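Local structure of muconate cycloisomerase (Azorhizobium caulinodans, 3MY9) at residues R37-V42 and E336-E341; F68-I73 and G102-A107; A111-L116 and G278-Q283. The protein is a member of the enolase superfamily, pairing an alpha+beta N-terminal capping domain with a modified TIM barrel that carries a magnesium site. One frame throughout, in Å; residues are numbered along the deposited sequence.

In the fold
The three contacts hold the N-terminal capping domain together and tie it to later parts of the chain. Interaction 2 packs two helices of that domain on each other. Interaction 1 fastens strand 35-44 by a salt bridge to the loop after strand 333-334, which itself joins the capping-domain sheet, and interaction 3 joins the domain to barrel helix 279-292 through leucine and methionine packing. Their centres lie 14 to 17 Å apart. Strand 35-44 links interaction 1 to both others: its Leu40 CD2 is 4.2 Å from Leu71 CD2, and its Val42 CG2 is 3.7 Å from Ala111 CB. Helix 102-120 serves interactions 2 and 3. None includes the magnesium ligands Glu223 and Asp248.

Interaction 1. Residues R37-V42 and E336-E341; sequences RVLLEV and EDVLEE
Arg37 and Asp337 meet with their side chains at about a right angle, the guanidinium reaching from strand 35-44 to the loop that follows strand 333-334. Both terminal nitrogens of the arginine converge on a single oxygen: NH1 lies 2.8 Å and NH2 3.0 Å from Asp337 OD2. This is an end-on salt bridge, not the side-by-side pairing of two nitrogens with two oxygens, and the planes of the two groups stand 52° apart. OD2 offers its syn lone pair to NH2; NH1 comes from the anti side and lies well out of the carboxylate plane. Sharing one acceptor leaves both bonds bent, with an N-H...O angle of 138° for NH1. The arginine chain, bent at chi3, turns its guanidinium end to the acid. Asp337 places CG anti to its own nitrogen (chi1 -155°), which carries OD2 to the arginine although CB does not point at the strand. OD2 also receives a weak bond from the backbone N of Val338. Beside the buried ion pair, Val338 CG2 approaches Leu39 CD1 at 4.4 Å and lies obliquely to the guanidinium, 4.3 Å from Arg37 NH2. Glu53 of strand 49-54 forms a second salt bridge with Arg37 NE, and Ser18 bonds to NH1, both probably helping to fix the guanidinium. Strand 35-44 runs between strands 8-21 and 49-54 in the antiparallel sheet of the capping domain, with Val38 packed on helix 64-79; strand 333-334, leading into the loop, also pairs with strand 8-21.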
ATOM      1  N   ARG A  37     -17.555  41.354  19.800  1.00 81.68           N
ATOM      2  CA  ARG A  37     -16.343  41.294  18.991  1.00 78.56           C
ATOM      3  C   ARG A  37     -15.139  41.778  19.795  1.00 78.74           C
ATOM      4  O   ARG A  37     -15.239  42.726  20.568  1.00 80.99           O
ATOM      5  CB  ARG A  37     -16.508  42.168  17.741  1.00 77.58           C
ATOM      6  CG  ARG A  37     -17.725  41.822  16.855  1.00 77.16           C
ATOM      7  CD  ARG A  37     -18.135  43.001  15.995  1.00 77.30           C
ATOM      8  NE  ARG A  37     -17.047  43.429  15.124  1.00 76.39           N
ATOM      9  CZ  ARG A  37     -17.000  44.585  14.464  1.00 76.76           C
ATOM     10  NH1 ARG A  37     -17.989  45.468  14.558  1.00 78.27           N
ATOM     11  NH2 ARG A  37     -15.945  44.856  13.695  1.00 75.57           N
ATOM     12  N   VAL A  38     -14.003  41.120  19.605  1.00 76.21           N
ATOM     13  CA  VAL A  38     -12.755  41.507  20.264  1.00 76.11           C
ATOM     14  C   VAL A  38     -11.911  42.280  19.256  1.00 73.61           C
ATOM     15  O   VAL A  38     -11.503  41.728  18.220  1.00 71.02           O
ATOM     16  CB  VAL A  38     -11.936  40.273  20.737  1.00 75.67           C
ATOM     17  CG1 VAL A  38     -10.968  40.670  21.845  1.00 77.41           C
ATOM     18  CG2 VAL A  38     -12.856  39.136  21.192  1.00 76.67           C
ATOM     19  N   LEU A  39     -11.665  43.549  19.549  1.00 74.10           N
ATOM     20  CA  LEU A  39     -10.826  44.392  18.720  1.00 72.43           C
ATOM     21  C   LEU A  39      -9.576  44.769  19.504  1.00 73.03           C
ATOM     22  O   LEU A  39      -9.637  45.038  20.705  1.00 75.71           O
ATOM     23  CB  LEU A  39     -11.578  45.646  18.293  1.00 73.31           C
ATOM     24  CG  LEU A  39     -13.049  45.464  17.958  1.00 73.65           C
ATOM     25  CD1 LEU A  39     -13.706  46.828  17.843  1.00 77.07           C
ATOM     26  CD2 LEU A  39     -13.226  44.628  16.690  1.00 72.04           C
ATOM     27  N   LEU A  40      -8.446  44.777  18.810  1.00 70.96           N
ATOM     28  CA  LEU A  40      -7.147  45.068  19.394  1.00 71.09           C
ATOM     29  C   LEU A  40      -6.570  46.253  18.652  1.00 70.52           C
ATOM     30  O   LEU A  40      -6.532  46.260  17.425  1.00 68.73           O
ATOM     31  CB  LEU A  40      -6.222  43.854  19.220  1.00 69.24           C
ATOM     32  CG  LEU A  40      -4.727  44.012  19.533  1.00 68.71           C
ATOM     33  CD1 LEU A  40      -4.471  43.942  21.031  1.00 68.86           C
ATOM     34  CD2 LEU A  40      -3.920  42.931  18.790  1.00 64.12           C
ATOM     35  N   GLU A  41      -6.121  47.253  19.394  1.00 72.26           N
ATOM     36  CA  GLU A  41      -5.446  48.389  18.806  1.00 72.15           C
ATOM     37  C   GLU A  41      -4.005  48.360  19.274  1.00 72.04           C
ATOM     38  O   GLU A  41      -3.735  48.403  20.476  1.00 73.56           O
ATOM     39  CB  GLU A  41      -6.104  49.708  19.246  1.00 74.57           C
ATOM     40  CG  GLU A  41      -5.494  50.959  18.597  1.00 74.99           C
ATOM     41  CD  GLU A  41      -5.703  52.232  19.422  1.00 80.26           C
ATOM     42  OE1 GLU A  41      -5.584  52.168  20.663  1.00 83.65           O
ATOM     43  OE2 GLU A  41      -5.962  53.304  18.828  1.00 81.14           O
ATOM     44  N   VAL A  42      -3.078  48.311  18.329  1.00 69.96           N
ATOM     45  CA  VAL A  42      -1.663  48.344  18.677  1.00 69.79           C
ATOM     46  C   VAL A  42      -1.055  49.657  18.229  1.00 69.73           C
ATOM     47  O   VAL A  42      -1.412  50.181  17.179  1.00 68.94           O
ATOM     48  CB  VAL A  42      -0.913  47.153  18.064  1.00 67.60           C
ATOM     49  CG1 VAL A  42       0.533  47.132  18.574  1.00 68.22           C
ATOM     50  CG2 VAL A  42      -1.623  45.871  18.423  1.00 66.14           C
ATOM     51  N   GLU A 336     -24.236  48.165  11.723  1.00 95.67           N
ATOM     52  CA  GLU A 336     -23.290  49.275  11.912  1.00 95.32           C
ATOM     53  C   GLU A 336     -21.929  48.729  12.347  1.00 92.03           C
ATOM     54  O   GLU A 336     -21.851  47.786  13.140  1.00 91.41           O
ATOM     55  CB  GLU A 336     -23.815  50.297  12.931  1.00 98.64           C
ATOM     56  N   ASP A 337     -20.868  49.326  11.815  1.00 89.65           N
ATOM     57  CA  ASP A 337     -19.504  48.864  12.058  1.00 86.59           C
ATOM     58  C   ASP A 337     -18.651  50.050  12.509  1.00 86.60           C
ATOM     59  O   ASP A 337     -19.087  51.196  12.430  1.00 87.99           O
ATOM     60  CB  ASP A 337     -18.940  48.230  10.776  1.00 83.82           C
ATOM     61  CG  ASP A 337     -17.831  47.213  11.044  1.00 81.97           C
ATOM     62  OD1 ASP A 337     -17.272  46.679  10.063  1.00 79.86           O
ATOM     63  OD2 ASP A 337     -17.508  46.943  12.221  1.00 83.53           O
ATOM     64  N   VAL A 338     -17.444  49.763  12.992  1.00 83.97           N
ATOM     65  CA  VAL A 338     -16.542  50.803  13.523  1.00 84.23           C
ATOM     66  C   VAL A 338     -15.624  51.429  12.457  1.00 82.07           C
ATOM     67  O   VAL A 338     -14.850  52.325  12.772  1.00 82.22           O
ATOM     68  CB  VAL A 338     -15.668  50.250  14.683  1.00 84.02           C
ATOM     69  CG1 VAL A 338     -16.527  49.975  15.908  1.00 86.06           C
ATOM     70  CG2 VAL A 338     -14.913  48.975  14.242  1.00 80.01           C
ATOM     71  N   LEU A 339     -15.698  50.951  11.210  1.00 79.21           N
ATOM     72  CA  LEU A 339     -14.931  51.540  10.116  1.00 77.72           C
ATOM     73  C   LEU A 339     -15.546  52.875   9.688  1.00 79.98           C
ATOM     74  O   LEU A 339     -16.769  53.017   9.636  1.00 80.89           O
ATOM     75  CB  LEU A 339     -14.870  50.602   8.907  1.00 75.20           C
ATOM     76  CG  LEU A 339     -14.227  49.204   9.039  1.00 72.61           C
ATOM     77  CD1 LEU A 339     -13.986  48.596   7.669  1.00 68.72           C
ATOM     78  CD2 LEU A 339     -12.932  49.257   9.797  1.00 71.61           C
ATOM     79  N   GLU A 340     -14.686  53.852   9.399  1.00 80.27           N
ATOM     80  CA  GLU A 340     -15.107  55.115   8.797  1.00 82.33           C
ATOM     81  C   GLU A 340     -15.798  54.827   7.459  1.00 81.44           C
ATOM     82  O   GLU A 340     -16.826  55.444   7.147  1.00 82.60           O
ATOM     83  CB  GLU A 340     -13.898  56.053   8.623  1.00 82.61           C
ATOM     84  CG  GLU A 340     -14.208  57.458   8.125  1.00 86.45           C
ATOM     85  CD  GLU A 340     -14.591  58.452   9.230  1.00 90.00           C
ATOM     86  OE1 GLU A 340     -13.832  58.606  10.214  1.00 89.75           O
ATOM     87  OE2 GLU A 340     -15.649  59.101   9.092  1.00 92.89           O
ATOM     88  N   GLU A 341     -15.235  53.886   6.685  1.00 78.74           N
ATOM     89  CA  GLU A 341     -15.858  53.402   5.440  1.00 78.25           C
ATOM     90  C   GLU A 341     -15.849  51.883   5.327  1.00 75.34           C
ATOM     91  O   GLU A 341     -14.847  51.235   5.610  1.00 72.65           O
ATOM     92  CB  GLU A 341     -15.169  53.983   4.208  1.00 78.36           C
ATOM     93  CG  GLU A 341     -15.478  55.447   4.008  1.00 83.72           C
ATOM     94  CD  GLU A 341     -14.975  55.997   2.686  1.00 86.77           C
ATOM     95  OE1 GLU A 341     -15.668  56.905   2.141  1.00 90.63           O
ATOM     96  OE2 GLU A 341     -13.901  55.530   2.212  1.00 85.02           O
TER

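Interaction 2. Residues F68-I73 and G102-A107; sequences FSALDI and GEAKAA
Ala70 and Leu71 of helix 64-79 pack on Ala104 of helix 102-120, a helix-helix contact within the alpha+beta capping domain of the enolase superfamily. The apolar contacts centre on one small residue. Ala104 CB is 4.0 Å from Ala70 CB and also 4.0 Å from Leu71 CG, so a single methyl touches two consecutive residues of the facing helix. The lack of bulk at Ala70 and Ala104 lets the backbones draw close, with the CA atoms of Leu71 and Ala104 6.3 Å apart. Leu71 brings its branched end to this interface with CG anti to its carbonyl carbon (chi1 -72°). No hydrogen bond joins the two segments; backbone bonds stay within each helix, as from Ile73 N to Ser69 O and from Ala106 N to Gly102 O. Outside the pair, Leu71 also packs on Val38 of strand 35-44 and Ile13 of strand 8-21, connecting the helices to the sheet. On the other helix, Lys105 NZ forms a salt bridge with Asp95 of helix 87-97. The approach to backbone is by van der Waals contact: Leu71 CD2 reaches to 3.6 Å from Ala104 O.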
ATOM      1  N   PHE A  68     -10.566  37.351  24.424  1.00 97.07           N
ATOM      2  CA  PHE A  68     -10.321  38.575  25.199  1.00 98.71           C
ATOM      3  C   PHE A  68      -9.286  38.400  26.313  1.00100.12           C
ATOM      4  O   PHE A  68      -8.451  39.288  26.545  1.00100.50           O
ATOM      5  CB  PHE A  68     -11.622  39.121  25.808  1.00101.11           C
ATOM      6  CG  PHE A  68     -11.440  40.435  26.522  1.00102.73           C
ATOM      7  CD1 PHE A  68     -11.423  41.625  25.811  1.00101.22           C
ATOM      8  CD2 PHE A  68     -11.252  40.475  27.900  1.00105.95           C
ATOM      9  CE1 PHE A  68     -11.241  42.837  26.457  1.00104.10           C
ATOM     10  CE2 PHE A  68     -11.063  41.690  28.561  1.00108.25           C
ATOM     11  CZ  PHE A  68     -11.058  42.873  27.839  1.00107.32           C
ATOM     12  N   SER A  69      -9.360  37.278  27.021  1.00100.62           N
ATOM     13  CA  SER A  69      -8.417  37.017  28.103  1.00102.28           C
ATOM     14  C   SER A  69      -7.060  36.635  27.514  1.00 99.45           C
ATOM     15  O   SER A  69      -6.019  37.044  28.034  1.00100.69           O
ATOM     16  CB  SER A  69      -8.939  35.935  29.064  1.00104.46           C
ATOM     17  OG  SER A  69      -9.314  34.749  28.381  1.00102.91           O
ATOM     18  N   ALA A  70      -7.081  35.877  26.418  1.00 95.70           N
ATOM     19  CA  ALA A  70      -5.854  35.456  25.755  1.00 92.90           C
ATOM     20  C   ALA A  70      -4.951  36.653  25.493  1.00 91.93           C
ATOM     21  O   ALA A  70      -3.792  36.655  25.899  1.00 92.78           O
ATOM     22  CB  ALA A  70      -6.169  34.736  24.466  1.00 89.91           C
ATOM     23  N   LEU A  71      -5.490  37.680  24.847  1.00 90.43           N
ATOM     24  CA  LEU A  71      -4.719  38.887  24.534  1.00 89.47           C
ATOM     25  C   LEU A  71      -4.269  39.630  25.787  1.00 91.92           C
ATOM     26  O   LEU A  71      -3.107  40.035  25.894  1.00 91.86           O
ATOM     27  CB  LEU A  71      -5.528  39.835  23.642  1.00 88.34           C
ATOM     28  CG  LEU A  71      -5.740  39.421  22.178  1.00 84.77           C
ATOM     29  CD1 LEU A  71      -6.941  40.155  21.575  1.00 83.75           C
ATOM     30  CD2 LEU A  71      -4.483  39.661  21.342  1.00 81.32           C
ATOM     31  N   ASP A  72      -5.197  39.799  26.728  1.00 93.92           N
ATOM     32  CA  ASP A  72      -4.990  40.667  27.897  1.00 96.62           C
ATOM     33  C   ASP A  72      -3.932  40.132  28.868  1.00 97.67           C
ATOM     34  O   ASP A  72      -3.151  40.917  29.416  1.00 98.89           O
ATOM     35  CB  ASP A  72      -6.328  40.900  28.629  1.00 99.07           C
ATOM     36  CG  ASP A  72      -6.233  41.940  29.747  1.00102.96           C
ATOM     37  OD1 ASP A  72      -5.586  42.998  29.563  1.00103.58           O
ATOM     38  OD2 ASP A  72      -6.828  41.701  30.819  1.00106.50           O
ATOM     39  N   ILE A  73      -3.905  38.813  29.073  1.00 96.89           N
ATOM     40  CA  ILE A  73      -2.972  38.203  30.031  1.00 98.37           C
ATOM     41  C   ILE A  73      -1.856  37.364  29.359  1.00 95.64           C
ATOM     42  O   ILE A  73      -0.678  37.612  29.600  1.00 95.90           O
ATOM     43  CB  ILE A  73      -3.731  37.450  31.195  1.00101.30           C
ATOM     44  CG1 ILE A  73      -4.059  35.986  30.877  1.00100.53           C
ATOM     45  CG2 ILE A  73      -5.009  38.193  31.564  1.00102.97           C
ATOM     46  CD1 ILE A  73      -2.976  35.003  31.323  1.00101.86           C
ATOM     47  N   GLY A 102      -5.842  30.512  17.940  1.00 72.04           N
ATOM     48  CA  GLY A 102      -5.528  31.028  16.606  1.00 69.12           C
ATOM     49  C   GLY A 102      -6.129  32.382  16.260  1.00 67.72           C
ATOM     50  O   GLY A 102      -5.528  33.159  15.526  1.00 66.51           O
ATOM     51  N   GLU A 103      -7.312  32.654  16.802  1.00 67.60           N
ATOM     52  CA  GLU A 103      -8.041  33.904  16.558  1.00 67.00           C
ATOM     53  C   GLU A 103      -7.310  35.103  17.152  1.00 66.60           C
ATOM     54  O   GLU A 103      -7.039  36.083  16.460  1.00 65.88           O
ATOM     55  CB  GLU A 103      -9.461  33.819  17.139  1.00 68.60           C
ATOM     56  CG  GLU A 103     -10.407  32.866  16.396  1.00 69.47           C
ATOM     57  CD  GLU A 103     -10.277  31.380  16.793  1.00 72.20           C
ATOM     58  OE1 GLU A 103      -9.637  31.084  17.833  1.00 75.08           O
ATOM     59  OE2 GLU A 103     -10.831  30.510  16.063  1.00 69.70           O
ATOM     60  N   ALA A 104      -6.988  35.016  18.435  1.00 66.42           N
ATOM     61  CA  ALA A 104      -6.294  36.100  19.121  1.00 66.54           C
ATOM     62  C   ALA A 104      -4.912  36.398  18.527  1.00 64.22           C
ATOM     63  O   ALA A 104      -4.530  37.550  18.366  1.00 64.01           O
ATOM     64  CB  ALA A 104      -6.170  35.778  20.603  1.00 69.16           C
ATOM     65  N   LYS A 105      -4.167  35.350  18.198  1.00 61.97           N
ATOM     66  CA  LYS A 105      -2.848  35.501  17.570  1.00 59.90           C
ATOM     67  C   LYS A 105      -2.986  36.187  16.207  1.00 56.85           C
ATOM     68  O   LYS A 105      -2.216  37.092  15.897  1.00 56.05           O
ATOM     69  CB  LYS A 105      -2.141  34.136  17.412  1.00 59.32           C
ATOM     70  CG  LYS A 105      -1.829  33.421  18.733  1.00 61.61           C
ATOM     71  CD  LYS A 105      -1.613  31.931  18.525  1.00 62.11           C
ATOM     72  CE  LYS A 105      -1.062  31.262  19.770  1.00 66.05           C
ATOM     73  NZ  LYS A 105      -0.959  29.792  19.561  1.00 67.68           N
ATOM     74  N   ALA A 106      -3.969  35.760  15.411  1.00 54.54           N
ATOM     75  CA  ALA A 106      -4.218  36.383  14.091  1.00 52.72           C
ATOM     76  C   ALA A 106      -4.542  37.893  14.180  1.00 53.33           C
ATOM     77  O   ALA A 106      -4.171  38.655  13.283  1.00 52.19           O
ATOM     78  CB  ALA A 106      -5.312  35.646  13.334  1.00 51.42           C
ATOM     79  N   ALA A 107      -5.190  38.327  15.263  1.00 54.71           N
ATOM     80  CA  ALA A 107      -5.472  39.763  15.466  1.00 56.00           C
ATOM     81  C   ALA A 107      -4.190  40.544  15.711  1.00 56.59           C
ATOM     82  O   ALA A 107      -4.060  41.693  15.277  1.00 57.23           O
ATOM     83  CB  ALA A 107      -6.458  39.990  16.630  1.00 57.58           C
TER

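Interaction 3. Residues A111-L116 and G278-Q283; sequences ALLDIL and GLMKAQ
Packing between the N-terminal capping domain and the barrel domain brings Leu113, on helix 102-120, against the first turn of helix 279-292. Leu113 splits its two methyls between consecutive residues: CD1 lies 3.7 Å from Leu279 CD1, while CD2 lies 4.2 Å from Met280 CE. The two leucines run antiparallel past one another and meet at their methyl ends, and the CA atoms of Leu113 and Leu279 remain 9.8 Å apart. This is therefore a join through side-chain ends rather than closely apposed backbones. Met280 crosses Leu113 at a slant; its chain is extended beyond CG, with chi2 -174° and chi3 -168°, which carries CE across to the leucine although CB is not directed at that helix. Gly278 occupies the N-cap position, and Ala282 N bonds to its carbonyl O at 2.9 Å in the opening turn. The contact itself is apolar, but polar bonds lie beside it: Glu109, also on helix 102-120, accepts from the backbone N of Leu279 through OE1 and from that of Met280 through OE2, holding the helix start against the same partner. Leu279 packs further on Leu314 of helix 305-316, Leu113 touches Val87 of helix 87-97, and Met280 lies against Arg88 of that helix and Gly129 of a neighbouring subunit.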
ATOM      1  N   ALA A 111      -2.717  43.452  13.047  1.00 53.44           N
ATOM      2  CA  ALA A 111      -2.400  44.787  13.523  1.00 55.18           C
ATOM      3  C   ALA A 111      -0.946  45.178  13.223  1.00 55.01           C
ATOM      4  O   ALA A 111      -0.674  46.308  12.830  1.00 54.85           O
ATOM      5  CB  ALA A 111      -2.691  44.883  15.012  1.00 57.04           C
ATOM      6  N   LEU A 112      -0.014  44.243  13.395  1.00 54.20           N
ATOM      7  CA  LEU A 112       1.408  44.547  13.133  1.00 54.67           C
ATOM      8  C   LEU A 112       1.648  44.782  11.652  1.00 53.07           C
ATOM      9  O   LEU A 112       2.465  45.628  11.290  1.00 53.94           O
ATOM     10  CB  LEU A 112       2.333  43.415  13.602  1.00 54.60           C
ATOM     11  CG  LEU A 112       2.903  43.527  15.005  1.00 57.91           C
ATOM     12  CD1 LEU A 112       1.835  43.869  16.019  1.00 59.10           C
ATOM     13  CD2 LEU A 112       3.583  42.199  15.326  1.00 59.78           C
ATOM     14  N   LEU A 113       0.963  44.016  10.807  1.00 50.91           N
ATOM     15  CA  LEU A 113       1.032  44.214   9.364  1.00 49.97           C
ATOM     16  C   LEU A 113       0.355  45.525   8.936  1.00 51.48           C
ATOM     17  O   LEU A 113       0.825  46.181   8.004  1.00 51.49           O
ATOM     18  CB  LEU A 113       0.440  43.007   8.613  1.00 48.93           C
ATOM     19  CG  LEU A 113       1.145  41.669   8.848  1.00 47.01           C
ATOM     20  CD1 LEU A 113       0.499  40.475   8.093  1.00 45.89           C
ATOM     21  CD2 LEU A 113       2.635  41.780   8.488  1.00 48.08           C
ATOM     22  N   ASP A 114      -0.723  45.915   9.631  1.00 52.52           N
ATOM     23  CA  ASP A 114      -1.385  47.212   9.428  1.00 53.09           C
ATOM     24  C   ASP A 114      -0.384  48.358   9.699  1.00 53.91           C
ATOM     25  O   ASP A 114      -0.186  49.237   8.863  1.00 52.92           O
ATOM     26  CB  ASP A 114      -2.599  47.311  10.360  1.00 54.35           C
ATOM     27  CG  ASP A 114      -3.594  48.417   9.970  1.00 57.00           C
ATOM     28  OD1 ASP A 114      -3.624  48.883   8.804  1.00 58.75           O
ATOM     29  OD2 ASP A 114      -4.395  48.785  10.854  1.00 58.69           O
ATOM     30  N   ILE A 115       0.281  48.296  10.855  1.00 54.40           N
ATOM     31  CA  ILE A 115       1.286  49.281  11.225  1.00 55.10           C
ATOM     32  C   ILE A 115       2.442  49.307  10.233  1.00 54.19           C
ATOM     33  O   ILE A 115       2.798  50.356   9.722  1.00 54.53           O
ATOM     34  CB  ILE A 115       1.864  49.023  12.625  1.00 56.15           C
ATOM     35  CG1 ILE A 115       0.820  49.262  13.718  1.00 57.27           C
ATOM     36  CG2 ILE A 115       3.046  49.925  12.874  1.00 56.72           C
ATOM     37  CD1 ILE A 115       1.383  49.026  15.136  1.00 58.01           C
ATOM     38  N   LEU A 116       3.024  48.141   9.968  1.00 53.53           N
ATOM     39  CA  LEU A 116       4.151  48.021   9.027  1.00 52.59           C
ATOM     40  C   LEU A 116       3.796  48.589   7.656  1.00 52.26           C
ATOM     41  O   LEU A 116       4.585  49.313   7.043  1.00 52.34           O
ATOM     42  CB  LEU A 116       4.558  46.553   8.883  1.00 51.10           C
ATOM     43  CG  LEU A 116       5.782  46.242   8.033  1.00 50.64           C
ATOM     44  CD1 LEU A 116       7.016  47.011   8.517  1.00 53.92           C
ATOM     45  CD2 LEU A 116       6.048  44.708   8.056  1.00 49.31           C
ATOM     46  N   GLY A 278      -3.800  32.469  10.936  1.00 54.89           N
ATOM     47  CA  GLY A 278      -3.400  33.767  10.411  1.00 53.22           C
ATOM     48  C   GLY A 278      -3.064  33.824   8.936  1.00 49.83           C
ATOM     49  O   GLY A 278      -3.243  32.859   8.195  1.00 48.18           O
ATOM     50  N   LEU A 279      -2.564  34.989   8.533  1.00 48.11           N
ATOM     51  CA  LEU A 279      -2.356  35.341   7.139  1.00 45.93           C
ATOM     52  C   LEU A 279      -1.147  34.629   6.539  1.00 44.15           C
ATOM     53  O   LEU A 279      -1.252  34.073   5.456  1.00 42.92           O
ATOM     54  CB  LEU A 279      -2.176  36.855   7.010  1.00 47.08           C
ATOM     55  CG  LEU A 279      -3.337  37.752   7.478  1.00 48.58           C
ATOM     56  CD1 LEU A 279      -2.935  39.214   7.487  1.00 49.36           C
ATOM     57  CD2 LEU A 279      -4.486  37.560   6.616  1.00 45.74           C
ATOM     58  N   MET A 280      -0.003  34.658   7.227  1.00 43.59           N
ATOM     59  CA  MET A 280       1.190  33.936   6.746  1.00 42.83           C
ATOM     60  C   MET A 280       0.946  32.410   6.753  1.00 42.29           C
ATOM     61  O   MET A 280       1.338  31.726   5.823  1.00 41.53           O
ATOM     62  CB  MET A 280       2.457  34.311   7.536  1.00 42.33           C
ATOM     63  CG  MET A 280       2.964  35.775   7.255  1.00 42.50           C
ATOM     64  SD  MET A 280       4.566  36.303   8.004  1.00 36.16           S
ATOM     65  CE  MET A 280       4.292  38.041   7.601  1.00 45.54           C
ATOM     66  N   LYS A 281       0.305  31.892   7.794  1.00 43.09           N
ATOM     67  CA  LYS A 281      -0.032  30.463   7.854  1.00 43.17           C
ATOM     68  C   LYS A 281      -0.986  30.079   6.722  1.00 41.22           C
ATOM     69  O   LYS A 281      -0.849  29.013   6.146  1.00 40.67           O
ATOM     70  CB  LYS A 281      -0.686  30.097   9.186  1.00 44.50           C
ATOM     71  CG  LYS A 281       0.174  30.309  10.436  1.00 49.21           C
ATOM     72  CD  LYS A 281       1.309  29.330  10.519  1.00 53.95           C
ATOM     73  CE  LYS A 281       1.939  29.343  11.911  1.00 57.49           C
ATOM     74  NZ  LYS A 281       2.810  28.143  12.084  1.00 58.08           N
ATOM     75  N   ALA A 282      -1.927  30.953   6.370  1.00 41.19           N
ATOM     76  CA  ALA A 282      -2.816  30.666   5.233  1.00 39.90           C
ATOM     77  C   ALA A 282      -2.051  30.578   3.900  1.00 39.66           C
ATOM     78  O   ALA A 282      -2.375  29.748   3.038  1.00 37.69           O
ATOM     79  CB  ALA A 282      -3.949  31.677   5.135  1.00 40.42           C
ATOM     80  N   GLN A 283      -1.042  31.428   3.719  1.00 40.41           N
ATOM     81  CA  GLN A 283      -0.224  31.356   2.498  1.00 40.56           C
ATOM     82  C   GLN A 283       0.680  30.114   2.494  1.00 40.78           C
ATOM     83  O   GLN A 283       0.967  29.567   1.441  1.00 40.71           O
ATOM     84  CB  GLN A 283       0.605  32.614   2.327  1.00 41.02           C
ATOM     85  CG  GLN A 283      -0.196  33.846   1.917  1.00 42.69           C
ATOM     86  CD  GLN A 283       0.690  34.930   1.292  1.00 43.74           C
ATOM     87  OE1 GLN A 283       1.792  35.178   1.772  1.00 41.99           O
ATOM     88  NE2 GLN A 283       0.204  35.565   0.218  1.00 41.00           N
TER